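Uncharacterized protein (Magnetospirillum magneticum, PDB 3BHW) is a BrxA-family protein, probably part of a type 1 BREX system that protects the bacterium against double-stranded DNA phage by blocking phage DNA replication. Local coordinates at residues Leu101-Asp106 and Glu190-Arg195. Sequence-based numbering, arbitrary orientation.
Sequences LGDFLD and EQYVIR
Asp103 OD1 lies at the edge of the Tyr192 ring, near its plane, and the Asp106 carboxylate sits at the edge of the Arg195 guanidinium, the two planes 86° apart. Tyr192 OH donates a 2.8 Å hydrogen bond to Asp103 OD1, meeting the carboxylate from above its plane. Gly102 has no side chain where the phenol end comes in, and Tyr192 OH lies 3.5 Å from Gly102 C. With CG anti to its backbone N (chi1 177°), Tyr192 reaches across to helix 99-112. Asp103 OD2 is hydrogen-bonded to Tyr8 OH and forms a salt bridge with Arg7, so three residues hold this buried carboxylate. The salt bridge from Arg195 NE to Asp106 OD1 spans 3.0 Å, its hydrogen bond weak. A water that donates to Asp106 OD2 (2.6 Å) and accepts from Arg195 NE adds a second link. Arg110 forms another salt bridge to Asp106 OD1 and a hydrogen bond to Arg195 O. The result is a polar contact between helix 99-112 and the last helix, 191-197, in this all-helical chain, segments 101-106 and 191-195 crossing at 47° with axes 10.0 Å apart; Leu105 and Val193 pack on helix 83-97, Val193 and Ile194 on helix 179-187.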
loop_
_atom_site.group_PDB
_atom_site.type_symbol
_atom_site.label_atom_id
_atom_site.label_comp_id
_atom_site.label_asym_id
_atom_site.label_seq_id
_atom_site.Cartn_x
_atom_site.Cartn_y
_atom_site.Cartn_z
ATOM N N LEU A 101 3.384 -6.684 2.915
ATOM C CA LEU A 101 3.327 -6.258 1.501
ATOM C C LEU A 101 4.733 -6.053 0.926
ATOM O O LEU A 101 5.094 -6.609 -0.107
ATOM C CB LEU A 101 2.506 -4.988 1.334
ATOM C CG LEU A 101 2.464 -4.446 -0.104
ATOM C CD1 LEU A 101 1.740 -5.390 -1.101
ATOM C CD2 LEU A 101 1.759 -3.094 -0.060
ATOM N N GLY A 102 5.546 -5.249 1.604
ATOM C CA GLY A 102 6.889 -4.958 1.092
ATOM C C GLY A 102 7.724 -6.213 0.813
ATOM O O GLY A 102 8.335 -6.319 -0.268
ATOM N N ASP A 103 7.730 -7.156 1.768
ATOM C CA ASP A 103 8.484 -8.403 1.644
ATOM C C ASP A 103 7.905 -9.282 0.518
ATOM O O ASP A 103 8.653 -9.995 -0.144
ATOM C CB ASP A 103 8.573 -9.198 2.978
ATOM C CG ASP A 103 9.642 -8.667 3.910
ATOM O OD1 ASP A 103 10.234 -7.606 3.608
ATOM O OD2 ASP A 103 9.895 -9.339 4.950
ATOM N N PHE A 104 6.587 -9.217 0.296
ATOM C CA PHE A 104 6.016 -9.927 -0.860
ATOM C C PHE A 104 6.690 -9.446 -2.169
ATOM O O PHE A 104 7.118 -10.262 -3.011
ATOM C CB PHE A 104 4.487 -9.771 -0.914
ATOM C CG PHE A 104 3.815 -10.734 -1.870
ATOM C CD1 PHE A 104 4.191 -12.064 -1.919
ATOM C CD2 PHE A 104 2.847 -10.270 -2.773
ATOM C CE1 PHE A 104 3.557 -12.967 -2.808
ATOM C CE2 PHE A 104 2.225 -11.150 -3.692
ATOM C CZ PHE A 104 2.585 -12.513 -3.698
ATOM N N LEU A 105 6.825 -8.134 -2.294
ATOM C CA LEU A 105 7.364 -7.476 -3.451
ATOM C C LEU A 105 8.834 -7.834 -3.534
ATOM O O LEU A 105 9.240 -8.377 -4.547
ATOM C CB LEU A 105 7.175 -5.981 -3.296
ATOM C CG LEU A 105 5.706 -5.615 -3.439
ATOM C CD1 LEU A 105 5.409 -4.226 -2.804
ATOM C CD2 LEU A 105 5.319 -5.674 -4.904
ATOM N N ASP A 106 9.571 -7.631 -2.431
ATOM C CA ASP A 106 10.997 -7.805 -2.366
ATOM C C ASP A 106 11.471 -9.226 -2.604
ATOM O O ASP A 106 12.440 -9.429 -3.286
ATOM C CB ASP A 106 11.451 -7.394 -0.943
ATOM C CG ASP A 106 12.991 -7.205 -0.819
ATOM O OD1 ASP A 106 13.656 -6.858 -1.806
ATOM O OD2 ASP A 106 13.516 -7.320 0.272
ATOM N N GLU A 190 14.079 6.731 2.092
ATOM C CA GLU A 190 13.199 5.612 2.257
ATOM C C GLU A 190 13.739 4.365 1.589
ATOM O O GLU A 190 13.143 3.825 0.662
ATOM C CB GLU A 190 11.787 5.929 1.791
ATOM C CG GLU A 190 11.107 7.104 2.468
ATOM C CD GLU A 190 10.641 6.814 3.873
ATOM O OE1 GLU A 190 10.864 5.681 4.369
ATOM O OE2 GLU A 190 10.004 7.722 4.473
ATOM N N GLN A 191 14.870 3.888 2.111
ATOM C CA GLN A 191 15.564 2.726 1.581
ATOM C C GLN A 191 14.641 1.546 1.342
ATOM O O GLN A 191 14.665 0.909 0.268
ATOM C CB GLN A 191 16.747 2.251 2.461
ATOM C CG GLN A 191 17.564 3.389 3.168
ATOM C CD GLN A 191 18.116 4.482 2.281
ATOM O OE1 GLN A 191 18.450 4.262 1.094
ATOM N NE2 GLN A 191 18.299 5.678 2.863
ATOM N N TYR A 192 13.830 1.250 2.344
ATOM C CA TYR A 192 13.056 0.017 2.273
ATOM C C TYR A 192 11.986 0.151 1.235
ATOM O O TYR A 192 11.815 -0.765 0.418
ATOM C CB TYR A 192 12.448 -0.332 3.631
ATOM C CG TYR A 192 11.553 -1.574 3.650
ATOM C CD1 TYR A 192 12.137 -2.836 3.681
ATOM C CD2 TYR A 192 10.141 -1.467 3.687
ATOM C CE1 TYR A 192 11.328 -4.018 3.726
ATOM C CE2 TYR A 192 9.330 -2.623 3.688
ATOM C CZ TYR A 192 9.939 -3.887 3.710
ATOM O OH TYR A 192 9.118 -5.019 3.739
ATOM N N VAL A 193 11.239 1.266 1.260
ATOM C CA VAL A 193 10.199 1.467 0.204
ATOM C C VAL A 193 10.819 1.449 -1.213
ATOM O O VAL A 193 10.313 0.773 -2.121
ATOM C CB VAL A 193 9.371 2.686 0.503
ATOM C CG1 VAL A 193 8.347 2.903 -0.590
ATOM C CG2 VAL A 193 8.763 2.553 1.937
ATOM N N ILE A 194 11.962 2.101 -1.341
ATOM C CA ILE A 194 12.651 2.155 -2.619
ATOM C C ILE A 194 12.897 0.769 -3.183
ATOM O O ILE A 194 12.615 0.518 -4.353
ATOM C CB ILE A 194 13.917 2.995 -2.555
ATOM C CG1 ILE A 194 13.537 4.483 -2.334
ATOM C CG2 ILE A 194 14.813 2.773 -3.811
ATOM C CD1 ILE A 194 14.672 5.447 -1.969
ATOM N N ARG A 195 13.464 -0.098 -2.349
ATOM C CA ARG A 195 13.806 -1.465 -2.734
ATOM C C ARG A 195 12.592 -2.289 -3.160
ATOM O O ARG A 195 12.682 -3.131 -4.070
ATOM C CB ARG A 195 14.511 -2.154 -1.551
ATOM C CG ARG A 195 15.256 -3.367 -1.900
ATOM C CD ARG A 195 15.407 -4.279 -0.611
ATOM N NE ARG A 195 16.167 -5.485 -0.897
ATOM C CZ ARG A 195 17.466 -5.476 -1.156
ATOM N NH1 ARG A 195 18.118 -4.316 -1.150
ATOM N NH2 ARG A 195 18.119 -6.617 -1.396
HETATM O O HOH W 1 15.797 -8.616 -0.102
#